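Local coordinates for ancylostoma secreted protein 1 (Necator americanus, PDB 3NT8), which is probably associated with the transition of infective hookworm larvae to parasitism and joins two CAP domains in a single chain, at residues A[48-53]-A[210-214]; A[67-71]-A[200-204]; A[226-230]-A[276-282]. All blocks are in the same frame, centred on the assembly; numbering follows the deposited sequence.

Contact 1 of 3, residues A[48-53]-A[210-214]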
ATOM      1  N   ARG A  48      18.174   2.802  -5.930  1.00 14.67           N
ATOM      2  CA  ARG A  48      17.432   2.855  -4.638  1.00 16.55           C
ATOM      3  C   ARG A  48      18.291   3.336  -3.434  1.00 16.36           C
ATOM      4  O   ARG A  48      17.774   4.027  -2.527  1.00 17.05           O
ATOM      5  CB  ARG A  48      16.711   1.530  -4.336  1.00 16.67           C
ATOM      6  CG  ARG A  48      15.592   1.203  -5.346  1.00 17.77           C
ATOM      7  CD  ARG A  48      15.109  -0.286  -5.395  1.00 15.59           C
ATOM      8  NE  ARG A  48      14.384  -0.612  -4.186  1.00 14.99           N
ATOM      9  CZ  ARG A  48      13.075  -0.429  -4.006  1.00 11.68           C
ATOM     10  NH1 ARG A  48      12.286  -0.010  -5.032  1.00  8.46           N
ATOM     11  NH2 ARG A  48      12.566  -0.726  -2.826  1.00  5.07           N
ATOM     12  N   ARG A  49      19.574   2.973  -3.440  1.00 15.84           N
ATOM     13  CA  ARG A  49      20.503   3.235  -2.352  1.00 15.97           C
ATOM     14  C   ARG A  49      20.895   4.695  -2.400  1.00 16.50           C
ATOM     15  O   ARG A  49      21.021   5.299  -1.357  1.00 16.36           O
ATOM     16  CB  ARG A  49      21.739   2.341  -2.439  1.00 16.16           C
ATOM     17  CG  ARG A  49      22.729   2.523  -1.292  1.00 17.80           C
ATOM     18  CD  ARG A  49      23.885   1.569  -1.451  1.00 16.76           C
ATOM     19  NE  ARG A  49      23.624   0.336  -0.704  1.00 18.44           N
ATOM     20  CZ  ARG A  49      23.505  -0.881  -1.238  1.00 18.95           C
ATOM     21  NH1 ARG A  49      23.623  -1.081  -2.541  1.00 19.43           N
ATOM     22  NH2 ARG A  49      23.284  -1.909  -0.451  1.00 13.78           N
ATOM     23  N   ARG A  50      21.088   5.228  -3.620  1.00 15.76           N
ATOM     24  CA  ARG A  50      21.276   6.640  -3.819  1.00 16.32           C
ATOM     25  C   ARG A  50      20.167   7.478  -3.248  1.00 16.52           C
ATOM     26  O   ARG A  50      20.451   8.529  -2.684  1.00 18.84           O
ATOM     27  CB  ARG A  50      21.545   7.016  -5.271  1.00 15.45           C
ATOM     28  CG  ARG A  50      22.891   6.560  -5.801  1.00 17.51           C
ATOM     29  CD  ARG A  50      23.148   7.131  -7.151  1.00 22.18           C
ATOM     30  NE  ARG A  50      23.268   8.604  -7.194  1.00 29.94           N
ATOM     31  CZ  ARG A  50      24.354   9.356  -6.871  1.00 35.99           C
ATOM     32  NH1 ARG A  50      25.479   8.822  -6.385  1.00 38.21           N
ATOM     33  NH2 ARG A  50      24.317  10.698  -7.015  1.00 37.16           N
ATOM     34  N   VAL A  51      18.922   7.056  -3.386  1.00 17.39           N
ATOM     35  CA  VAL A  51      17.797   7.798  -2.861  1.00 16.72           C
ATOM     36  C   VAL A  51      17.800   7.748  -1.366  1.00 17.95           C
ATOM     37  O   VAL A  51      17.708   8.805  -0.684  1.00 19.63           O
ATOM     38  CB  VAL A  51      16.443   7.251  -3.390  1.00 18.13           C
ATOM     39  CG1 VAL A  51      15.248   8.011  -2.726  1.00 12.21           C
ATOM     40  CG2 VAL A  51      16.370   7.375  -4.898  1.00 18.21           C
ATOM     41  N   ALA A  52      17.874   6.523  -0.845  1.00 18.83           N
ATOM     42  CA  ALA A  52      17.950   6.267   0.579  1.00 19.23           C
ATOM     43  C   ALA A  52      18.963   7.151   1.277  1.00 19.52           C
ATOM     44  O   ALA A  52      18.633   7.701   2.318  1.00 18.58           O
ATOM     45  CB  ALA A  52      18.233   4.852   0.840  1.00 19.11           C
ATOM     46  N   LYS A  53      20.173   7.252   0.696  1.00 20.80           N
ATOM     47  CA  LYS A  53      21.320   8.059   1.198  1.00 22.10           C
ATOM     48  C   LYS A  53      21.167   9.584   0.994  1.00 22.73           C
ATOM     49  O   LYS A  53      21.927  10.363   1.579  1.00 24.02           O
ATOM     50  CB  LYS A  53      22.619   7.591   0.555  1.00 22.94           C
ATOM     51  CG  LYS A  53      23.078   6.255   1.066  1.00 24.73           C
ATOM     52  CD  LYS A  53      24.578   6.050   0.934  1.00 28.14           C
ATOM     53  CE  LYS A  53      25.058   4.804   1.753  1.00 26.89           C
ATOM     54  NZ  LYS A  53      26.330   4.255   1.157  1.00 32.69           N
ATOM     55  N   GLU A 210      21.767  -3.540   4.752  1.00 22.56           N
ATOM     56  CA  GLU A 210      23.005  -3.540   3.969  1.00 21.80           C
ATOM     57  C   GLU A 210      23.250  -2.159   3.415  1.00 22.78           C
ATOM     58  O   GLU A 210      22.648  -1.776   2.409  1.00 24.18           O
ATOM     59  CB  GLU A 210      22.905  -4.506   2.807  1.00 22.01           C
ATOM     60  CG  GLU A 210      23.242  -5.913   3.175  1.00 25.16           C
ATOM     61  CD  GLU A 210      23.121  -6.846   2.017  1.00 27.10           C
ATOM     62  OE1 GLU A 210      23.348  -6.380   0.859  1.00 31.01           O
ATOM     63  OE2 GLU A 210      22.817  -8.038   2.281  1.00 26.99           O
ATOM     64  N   ASP A 211      24.154  -1.415   4.045  1.00 22.27           N
ATOM     65  CA  ASP A 211      24.559  -0.072   3.567  1.00 21.18           C
ATOM     66  C   ASP A 211      23.330   0.774   3.150  1.00 20.57           C
ATOM     67  O   ASP A 211      23.198   1.191   1.996  1.00 19.90           O
ATOM     68  CB  ASP A 211      25.683  -0.172   2.481  1.00 20.30           C
ATOM     69  CG  ASP A 211      26.228   1.198   2.059  1.00 22.50           C
ATOM     70  OD1 ASP A 211      26.295   2.137   2.902  1.00 23.90           O
ATOM     71  OD2 ASP A 211      26.614   1.356   0.873  1.00 25.00           O
ATOM     72  N   GLY A 212      22.429   1.016   4.102  1.00 19.81           N
ATOM     73  CA  GLY A 212      21.246   1.878   3.868  1.00 18.91           C
ATOM     74  C   GLY A 212      20.029   1.217   3.212  1.00 18.73           C
ATOM     75  O   GLY A 212      18.978   1.847   3.062  1.00 17.35           O
ATOM     76  N   LEU A 213      20.169  -0.045   2.809  1.00 18.49           N
ATOM     77  CA  LEU A 213      19.049  -0.756   2.205  1.00 18.84           C
ATOM     78  C   LEU A 213      18.595  -1.831   3.147  1.00 19.87           C
ATOM     79  O   LEU A 213      19.412  -2.634   3.633  1.00 18.18           O
ATOM     80  CB  LEU A 213      19.372  -1.371   0.802  1.00 18.47           C
ATOM     81  CG  LEU A 213      19.604  -0.410  -0.394  1.00 17.40           C
ATOM     82  CD1 LEU A 213      20.013  -1.157  -1.682  1.00 14.15           C
ATOM     83  CD2 LEU A 213      18.392   0.471  -0.620  1.00 15.49           C
ATOM     84  N   CYS A 214      17.296  -1.828   3.437  1.00 20.61           N
ATOM     85  CA  CYS A 214      16.717  -2.910   4.220  1.00 22.22           C
ATOM     86  C   CYS A 214      16.656  -4.195   3.435  1.00 22.96           C
ATOM     87  O   CYS A 214      16.506  -4.151   2.236  1.00 24.33           O
ATOM     88  CB  CYS A 214      15.325  -2.511   4.745  1.00 22.56           C
ATOM     89  SG  CYS A 214      15.450  -1.152   5.918  1.00 22.47           S
TER
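Arg49 lies across the tip of a β-hairpin, at about a right angle to Asp211 and to Leu213, and so joins helix 34-52 of the first CAP domain to the two-stranded antiparallel sheet of strands 208-210 and 213-215. The hairpin turns through a type I' bend from Glu210 to Leu213, with Gly212 at a positive phi, its O facing Ala52 CB. With CG anti to the backbone N (chi1 -178°) and a bend at chi3, the arginine brings its NE/NH2 edge to two consecutive carbonyls: NE donates to Asp211 O at 2.9 Å, NH2 to Glu210 O, also at 2.9 Å. Both oxygens lie close to the guanidinium plane, while CD1 of Leu213 sits over the centre of one face, 3.5 Å from CZ of Arg49; together they limit how the flat group can turn. Lys53, four residues on, crosses Asp211 and puts NZ 2.7 Å from Asp211 OD1, on its syn side, in a salt bridge. OD2 of the same aspartate joins Arg49 NE through charge alone. Glu210 O is gripped twice, Arg49 NH2 and the turn-closing Leu213 N reaching it from opposite faces of its carbonyl plane.

Contact 2 of 3, residues A[67-71]-A[200-204]; sequences KNMYK and DCSTY
Asn68 engages Ser202 through both ends of its amide. OD1 takes the backbone N-H of Ser202 at 2.8 Å along a nearly straight bond (169°), although the donor stands above the carbonyl plane and does not follow a lone pair. ND2 gives a hydrogen to Ser202 OG at 2.7 Å, with the hydroxyl tilted from the amide plane and the bond more bent; a chi1 of 71° sets this OG between the serine's own N and carbonyl carbon. The N-H of Ser202 can only donate, which puts OD1 on that side and leaves ND2 for the hydroxyl. Waters extend the grip at the backbone of Asn68: one accepts from its N and donates to Asp200 O, while another donates to Asn68 O and lies 2.6 Å from Thr203 OG1. Further along, Tyr70 OH accepts from Tyr204 N at 3.0 Å and is also hydrogen-bonded to Ser207 OG, so the buried phenol oxygen has two protein partners.

The two segments are loops without regular secondary structure. Residues 67-71 belong to the first CAP domain; residues 200-204 come from a cysteine-rich stretch, probably part of the inter-domain linker, crosslinked by the disulfides Cys195-Cys209 and Cys201-Cys214.

Aromatic packing completes the contact. Tyr204 turns an edge to the face of Tyr70 in a T-shaped pair, planes at 89° and centroids 5.2 Å apart, with CD2 of Tyr204 3.5 Å from CZ of Tyr70. Thr203 runs antiparallel alongside the Tyr70 side chain, its CB 3.6 Å from Tyr70 CE2, and CB of Cys201 meets Tyr70 OH at 3.5 Å.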
ATOM      1  N   LYS A  67      13.993   6.109   4.769  1.00 19.00           N
ATOM      2  CA  LYS A  67      14.031   5.022   5.719  1.00 17.42           C
ATOM      3  C   LYS A  67      13.233   3.872   5.124  1.00 16.84           C
ATOM      4  O   LYS A  67      12.410   4.082   4.195  1.00 16.02           O
ATOM      5  CB  LYS A  67      13.465   5.462   7.065  1.00 16.64           C
ATOM      6  CG  LYS A  67      12.044   6.021   7.048  1.00 20.27           C
ATOM      7  CD  LYS A  67      11.588   6.332   8.501  1.00 21.85           C
ATOM      8  CE  LYS A  67      10.141   6.825   8.562  1.00 26.20           C
ATOM      9  NZ  LYS A  67       9.781   7.534   9.877  1.00 28.35           N
ATOM     10  N   ASN A  68      13.455   2.661   5.643  1.00 15.63           N
ATOM     11  CA  ASN A  68      12.737   1.461   5.125  1.00 15.09           C
ATOM     12  C   ASN A  68      12.844   1.285   3.580  1.00 15.79           C
ATOM     13  O   ASN A  68      11.922   0.844   2.925  1.00 15.84           O
ATOM     14  CB  ASN A  68      11.246   1.515   5.549  1.00 15.02           C
ATOM     15  CG  ASN A  68      11.052   1.590   7.056  1.00 12.70           C
ATOM     16  OD1 ASN A  68      11.855   1.065   7.825  1.00 20.73           O
ATOM     17  ND2 ASN A  68       9.962   2.182   7.478  1.00 18.80           N
ATOM     18  N   MET A  69      13.959   1.674   2.972  1.00 17.29           N
ATOM     19  CA  MET A  69      14.137   1.425   1.539  1.00 16.99           C
ATOM     20  C   MET A  69      14.696   0.053   1.360  1.00 17.33           C
ATOM     21  O   MET A  69      15.852  -0.204   1.737  1.00 17.61           O
ATOM     22  CB  MET A  69      15.066   2.441   0.897  1.00 17.10           C
ATOM     23  CG  MET A  69      15.313   2.206  -0.591  1.00 15.12           C
ATOM     24  SD  MET A  69      13.882   2.464  -1.668  1.00 17.02           S
ATOM     25  CE  MET A  69      13.568   4.229  -1.608  1.00 21.46           C
ATOM     26  N   TYR A  70      13.869  -0.851   0.836  1.00 17.57           N
ATOM     27  CA  TYR A  70      14.260  -2.267   0.617  1.00 17.50           C
ATOM     28  C   TYR A  70      15.071  -2.552  -0.670  1.00 18.04           C
ATOM     29  O   TYR A  70      14.833  -1.975  -1.756  1.00 17.04           O
ATOM     30  CB  TYR A  70      13.057  -3.235   0.758  1.00 17.28           C
ATOM     31  CG  TYR A  70      12.681  -3.493   2.195  1.00 17.19           C
ATOM     32  CD1 TYR A  70      13.001  -4.716   2.800  1.00 16.98           C
ATOM     33  CD2 TYR A  70      12.144  -2.484   2.986  1.00 15.35           C
ATOM     34  CE1 TYR A  70      12.751  -4.952   4.105  1.00 15.78           C
ATOM     35  CE2 TYR A  70      11.846  -2.719   4.327  1.00 17.32           C
ATOM     36  CZ  TYR A  70      12.133  -3.930   4.872  1.00 21.55           C
ATOM     37  OH  TYR A  70      11.830  -4.108   6.212  1.00 26.07           O
ATOM     38  N   LYS A  71      16.057  -3.408  -0.497  1.00 18.42           N
ATOM     39  CA  LYS A  71      16.870  -3.926  -1.592  1.00 20.29           C
ATOM     40  C   LYS A  71      15.977  -4.925  -2.278  1.00 19.37           C
ATOM     41  O   LYS A  71      15.309  -5.694  -1.599  1.00 20.69           O
ATOM     42  CB  LYS A  71      18.078  -4.643  -1.037  1.00 20.32           C
ATOM     43  CG  LYS A  71      19.076  -5.079  -2.080  1.00 22.31           C
ATOM     44  CD  LYS A  71      20.344  -5.657  -1.421  1.00 25.42           C
ATOM     45  CE  LYS A  71      21.404  -6.004  -2.561  1.00 30.34           C
ATOM     46  NZ  LYS A  71      22.561  -6.812  -2.077  1.00 32.45           N
ATOM     47  N   ASP A 200      16.267  -0.939  12.251  1.00 23.69           N
ATOM     48  CA  ASP A 200      15.720   0.323  11.724  1.00 24.56           C
ATOM     49  C   ASP A 200      14.689   0.106  10.642  1.00 25.67           C
ATOM     50  O   ASP A 200      14.037   1.070  10.183  1.00 26.25           O
ATOM     51  CB  ASP A 200      16.766   1.248  11.147  1.00 23.86           C
ATOM     52  CG  ASP A 200      17.741   1.722  12.140  1.00 21.58           C
ATOM     53  OD1 ASP A 200      17.346   2.154  13.226  1.00 19.53           O
ATOM     54  OD2 ASP A 200      18.923   1.687  11.786  1.00 20.53           O
ATOM     55  N   CYS A 201      14.537  -1.148  10.230  1.00 25.89           N
ATOM     56  CA  CYS A 201      13.613  -1.433   9.154  1.00 26.41           C
ATOM     57  C   CYS A 201      12.294  -1.904   9.730  1.00 27.27           C
ATOM     58  O   CYS A 201      12.235  -2.981  10.337  1.00 28.83           O
ATOM     59  CB  CYS A 201      14.194  -2.469   8.241  1.00 25.24           C
ATOM     60  SG  CYS A 201      15.860  -2.043   7.686  1.00 23.91           S
ATOM     61  N   SER A 202      11.254  -1.086   9.538  1.00 28.24           N
ATOM     62  CA  SER A 202       9.976  -1.232  10.233  1.00 28.97           C
ATOM     63  C   SER A 202       8.917  -1.913   9.391  1.00 28.66           C
ATOM     64  O   SER A 202       7.960  -2.481   9.935  1.00 29.38           O
ATOM     65  CB  SER A 202       9.485   0.131  10.787  1.00 30.42           C
ATOM     66  OG  SER A 202       9.050   1.007   9.734  1.00 32.18           O
ATOM     67  N   THR A 203       9.113  -1.933   8.072  1.00 27.55           N
ATOM     68  CA  THR A 203       8.168  -2.526   7.158  1.00 26.66           C
ATOM     69  C   THR A 203       7.992  -4.044   7.355  1.00 27.17           C
ATOM     70  O   THR A 203       6.868  -4.531   7.500  1.00 26.10           O
ATOM     71  CB  THR A 203       8.533  -2.218   5.698  1.00 27.42           C
ATOM     72  OG1 THR A 203       8.898  -0.832   5.602  1.00 23.47           O
ATOM     73  CG2 THR A 203       7.289  -2.483   4.797  1.00 25.36           C
ATOM     74  N   TYR A 204       9.101  -4.775   7.398  1.00 26.99           N
ATOM     75  CA  TYR A 204       9.016  -6.202   7.664  1.00 27.89           C
ATOM     76  C   TYR A 204       9.836  -6.603   8.876  1.00 27.32           C
ATOM     77  O   TYR A 204      10.959  -6.175   9.039  1.00 27.53           O
ATOM     78  CB  TYR A 204       9.410  -7.042   6.436  1.00 27.66           C
ATOM     79  CG  TYR A 204       8.662  -6.657   5.185  1.00 31.17           C
ATOM     80  CD1 TYR A 204       7.414  -7.197   4.919  1.00 34.76           C
ATOM     81  CD2 TYR A 204       9.190  -5.738   4.272  1.00 32.77           C
ATOM     82  CE1 TYR A 204       6.702  -6.842   3.782  1.00 37.02           C
ATOM     83  CE2 TYR A 204       8.475  -5.370   3.118  1.00 35.06           C
ATOM     84  CZ  TYR A 204       7.227  -5.923   2.889  1.00 37.99           C
ATOM     85  OH  TYR A 204       6.485  -5.576   1.766  1.00 40.88           O
TER
HETATM   86  O   HOH W   1      15.036   2.347   7.752  1.00 23.05           O
HETATM   87  O   HOH W   2       9.083   0.197   3.199  1.00 32.81           O

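Contact 3 of 3, residues A[226-230]-A[276-282]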
ATOM      1  N   GLN A 226      -7.024 -17.540  14.930  1.00 29.74           N
ATOM      2  CA  GLN A 226      -7.908 -16.551  15.555  1.00 28.18           C
ATOM      3  C   GLN A 226      -9.362 -16.926  15.297  1.00 28.34           C
ATOM      4  O   GLN A 226     -10.170 -16.963  16.244  1.00 28.23           O
ATOM      5  CB  GLN A 226      -7.617 -15.124  15.064  1.00 28.18           C
ATOM      6  CG  GLN A 226      -6.273 -14.571  15.527  1.00 26.98           C
ATOM      7  CD  GLN A 226      -6.029 -13.088  15.183  1.00 26.53           C
ATOM      8  OE1 GLN A 226      -6.902 -12.267  15.318  1.00 23.35           O
ATOM      9  NE2 GLN A 226      -4.820 -12.766  14.718  1.00 27.80           N
ATOM     10  N   CYS A 227      -9.671 -17.225  14.030  1.00 27.13           N
ATOM     11  CA  CYS A 227     -11.010 -17.607  13.587  1.00 26.91           C
ATOM     12  C   CYS A 227     -10.992 -18.902  12.771  1.00 26.31           C
ATOM     13  O   CYS A 227     -10.928 -18.858  11.570  1.00 27.70           O
ATOM     14  CB  CYS A 227     -11.599 -16.483  12.742  1.00 25.32           C
ATOM     15  SG  CYS A 227     -11.632 -14.815  13.572  1.00 28.06           S
ATOM     16  N   PRO A 228     -11.043 -20.072  13.425  1.00 26.92           N
ATOM     17  CA  PRO A 228     -10.815 -21.336  12.667  1.00 26.12           C
ATOM     18  C   PRO A 228     -11.989 -21.765  11.789  1.00 25.58           C
ATOM     19  O   PRO A 228     -11.795 -22.519  10.836  1.00 25.96           O
ATOM     20  CB  PRO A 228     -10.567 -22.381  13.768  1.00 25.71           C
ATOM     21  CG  PRO A 228     -10.483 -21.596  15.079  1.00 25.10           C
ATOM     22  CD  PRO A 228     -11.217 -20.313  14.868  1.00 26.81           C
ATOM     23  N   SER A 229     -13.201 -21.309  12.115  1.00 24.38           N
ATOM     24  CA  SER A 229     -14.369 -21.580  11.300  1.00 23.08           C
ATOM     25  C   SER A 229     -14.434 -20.809   9.981  1.00 22.81           C
ATOM     26  O   SER A 229     -15.206 -21.183   9.101  1.00 23.15           O
ATOM     27  CB  SER A 229     -15.619 -21.276  12.109  1.00 23.46           C
ATOM     28  OG  SER A 229     -15.636 -22.152  13.223  1.00 26.57           O
ATOM     29  N   ASN A 230     -13.656 -19.731   9.838  1.00 22.49           N
ATOM     30  CA  ASN A 230     -13.675 -18.927   8.617  1.00 21.70           C
ATOM     31  C   ASN A 230     -12.550 -19.339   7.657  1.00 21.21           C
ATOM     32  O   ASN A 230     -11.492 -19.853   8.065  1.00 20.03           O
ATOM     33  CB  ASN A 230     -13.634 -17.380   8.914  1.00 20.70           C
ATOM     34  CG  ASN A 230     -14.763 -16.897   9.868  1.00 20.48           C
ATOM     35  OD1 ASN A 230     -15.889 -17.374   9.795  1.00 19.98           O
ATOM     36  ND2 ASN A 230     -14.464 -15.894  10.722  1.00 20.39           N
ATOM     37  N   TYR A 276     -10.583  -7.502  17.087  1.00 21.82           N
ATOM     38  CA  TYR A 276     -10.949  -8.353  15.989  1.00 22.30           C
ATOM     39  C   TYR A 276     -12.090  -9.342  16.343  1.00 22.27           C
ATOM     40  O   TYR A 276     -12.089  -9.948  17.409  1.00 22.45           O
ATOM     41  CB  TYR A 276      -9.713  -9.082  15.443  1.00 20.86           C
ATOM     42  CG  TYR A 276      -9.876  -9.355  13.968  1.00 22.54           C
ATOM     43  CD1 TYR A 276      -9.580  -8.384  13.032  1.00 23.72           C
ATOM     44  CD2 TYR A 276     -10.409 -10.570  13.507  1.00 20.52           C
ATOM     45  CE1 TYR A 276      -9.798  -8.612  11.689  1.00 22.87           C
ATOM     46  CE2 TYR A 276     -10.588 -10.789  12.201  1.00 18.16           C
ATOM     47  CZ  TYR A 276     -10.271  -9.825  11.286  1.00 19.93           C
ATOM     48  OH  TYR A 276     -10.492 -10.060   9.938  1.00 23.24           O
ATOM     49  N   ASP A 277     -13.071  -9.499  15.461  1.00 22.63           N
ATOM     50  CA  ASP A 277     -14.261 -10.269  15.782  1.00 22.19           C
ATOM     51  C   ASP A 277     -14.564 -11.216  14.650  1.00 23.94           C
ATOM     52  O   ASP A 277     -14.820 -10.797  13.487  1.00 25.20           O
ATOM     53  CB  ASP A 277     -15.439  -9.336  16.063  1.00 21.63           C
ATOM     54  CG  ASP A 277     -16.681 -10.077  16.488  1.00 20.11           C
ATOM     55  OD1 ASP A 277     -17.033 -10.001  17.662  1.00 26.31           O
ATOM     56  OD2 ASP A 277     -17.321 -10.752  15.675  1.00 20.53           O
ATOM     57  N   CYS A 278     -14.574 -12.503  14.979  1.00 24.28           N
ATOM     58  CA  CYS A 278     -14.740 -13.540  13.990  1.00 24.15           C
ATOM     59  C   CYS A 278     -16.053 -13.473  13.231  1.00 24.78           C
ATOM     60  O   CYS A 278     -16.083 -13.703  11.997  1.00 25.65           O
ATOM     61  CB  CYS A 278     -14.540 -14.911  14.667  1.00 25.10           C
ATOM     62  SG  CYS A 278     -12.842 -15.159  15.169  1.00 26.02           S
ATOM     63  N   GLU A 279     -17.136 -13.162  13.946  1.00 23.78           N
ATOM     64  CA  GLU A 279     -18.479 -13.112  13.366  1.00 23.34           C
ATOM     65  C   GLU A 279     -18.579 -11.959  12.357  1.00 21.55           C
ATOM     66  O   GLU A 279     -19.269 -12.058  11.331  1.00 22.13           O
ATOM     67  CB  GLU A 279     -19.602 -12.995  14.461  1.00 23.97           C
ATOM     68  CG  GLU A 279     -19.687 -14.183  15.449  1.00 31.90           C
ATOM     69  CD  GLU A 279     -20.075 -15.544  14.765  1.00 39.27           C
ATOM     70  OE1 GLU A 279     -21.267 -15.939  14.884  1.00 43.80           O
ATOM     71  OE2 GLU A 279     -19.207 -16.219  14.121  1.00 40.17           O
ATOM     72  N   VAL A 280     -17.948 -10.847  12.712  1.00 18.57           N
ATOM     73  CA  VAL A 280     -17.951  -9.674  11.899  1.00 15.90           C
ATOM     74  C   VAL A 280     -17.087 -10.026  10.686  1.00 16.04           C
ATOM     75  O   VAL A 280     -17.335  -9.554   9.570  1.00 15.33           O
ATOM     76  CB  VAL A 280     -17.408  -8.409  12.636  1.00 14.67           C
ATOM     77  CG1 VAL A 280     -17.340  -7.253  11.700  1.00 12.74           C
ATOM     78  CG2 VAL A 280     -18.289  -8.008  13.874  1.00 14.09           C
ATOM     79  N   GLU A 281     -16.048 -10.825  10.893  1.00 15.59           N
ATOM     80  CA  GLU A 281     -15.269 -11.286   9.751  1.00 16.20           C
ATOM     81  C   GLU A 281     -16.111 -12.188   8.833  1.00 14.11           C
ATOM     82  O   GLU A 281     -16.032 -12.082   7.633  1.00 13.31           O
ATOM     83  CB  GLU A 281     -14.041 -12.066  10.204  1.00 17.35           C
ATOM     84  CG  GLU A 281     -13.044 -12.381   9.077  1.00 20.82           C
ATOM     85  CD  GLU A 281     -11.867 -13.247   9.574  1.00 27.81           C
ATOM     86  OE1 GLU A 281     -12.071 -14.462   9.820  1.00 32.97           O
ATOM     87  OE2 GLU A 281     -10.749 -12.721   9.748  1.00 28.31           O
ATOM     88  N   ALA A 282     -16.859 -13.095   9.415  1.00 14.54           N
ATOM     89  CA  ALA A 282     -17.612 -14.087   8.639  1.00 16.27           C
ATOM     90  C   ALA A 282     -18.618 -13.316   7.811  1.00 17.60           C
ATOM     91  O   ALA A 282     -18.912 -13.712   6.688  1.00 19.14           O
ATOM     92  CB  ALA A 282     -18.355 -15.050   9.557  1.00 15.26           C
TER
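Cys227 and Cys278 bring two differently shaped pieces of backbone together, with their CA atoms 5.5 Å apart. Residues 227-230 form a type I β-turn, whereas residues 278-282 are the first turn of helix 278-288. That turn is N-capped by Asp277, whose OD2 accepts from Val280 N.

The disulfide joins the pair covalently, Cys227 SG to Cys278 SG at 2.0 Å, with a chi3 of -87° that turns the two CB-SG bonds almost square to each other. Its counterpart in the first CAP domain is probably Cys27-Cys76, which likewise leads to the start of a helix. A polar grip lies beside it. The amide nitrogen of Asn230 donates twice, to Cys278 O at 3.0 Å and to Glu281 OE1 at 2.9 Å, so both of its hydrogens can be used on the helix; each acceptor is somewhat tilted from the amide plane. Cys278 O also accepts the helical bond from Ala282 N. On the other branch of the amide, Asn230 OD1 packs against Ala282 CB at 3.4 Å. A chi1 of -170° swings the Glu281 chain away from its own backbone N, and it runs out extended so that OE2 accepts from Tyr276 OH. SG of Cys227 lies near the plane of the Tyr276 ring, at its edge.

Glu281 OE2 also forms a salt bridge with Arg238 of helix 235-253, against which Tyr276 and Cys227 pack, while Tyr276 OH is hydrogen-bonded to Cys372 N on strand 369-376.

Contacts 1 and 2 are neighbours, their centres 10 Å apart, and contact 2 is nested in the chain loop that contact 1 closes. A disulfide ties them, Cys214 SG to Cys201 SG at 2.0 Å, and Cys214 N probably donates to Met69 O at 2.8 Å; CB of Cys214 also packs on CZ of Tyr70, 3.5 Å away. Together they hold residues 210-214 and 200-204 against helix 34-52 and the loop 67-71. Contact 3 follows in series, with residues 276-282 in the second CAP domain: its centre is 31 Å from that of contact 2 and 40 Å from that of contact 1, across the chain's centre from the latter, with nearest atoms about 16 and 25 Å away.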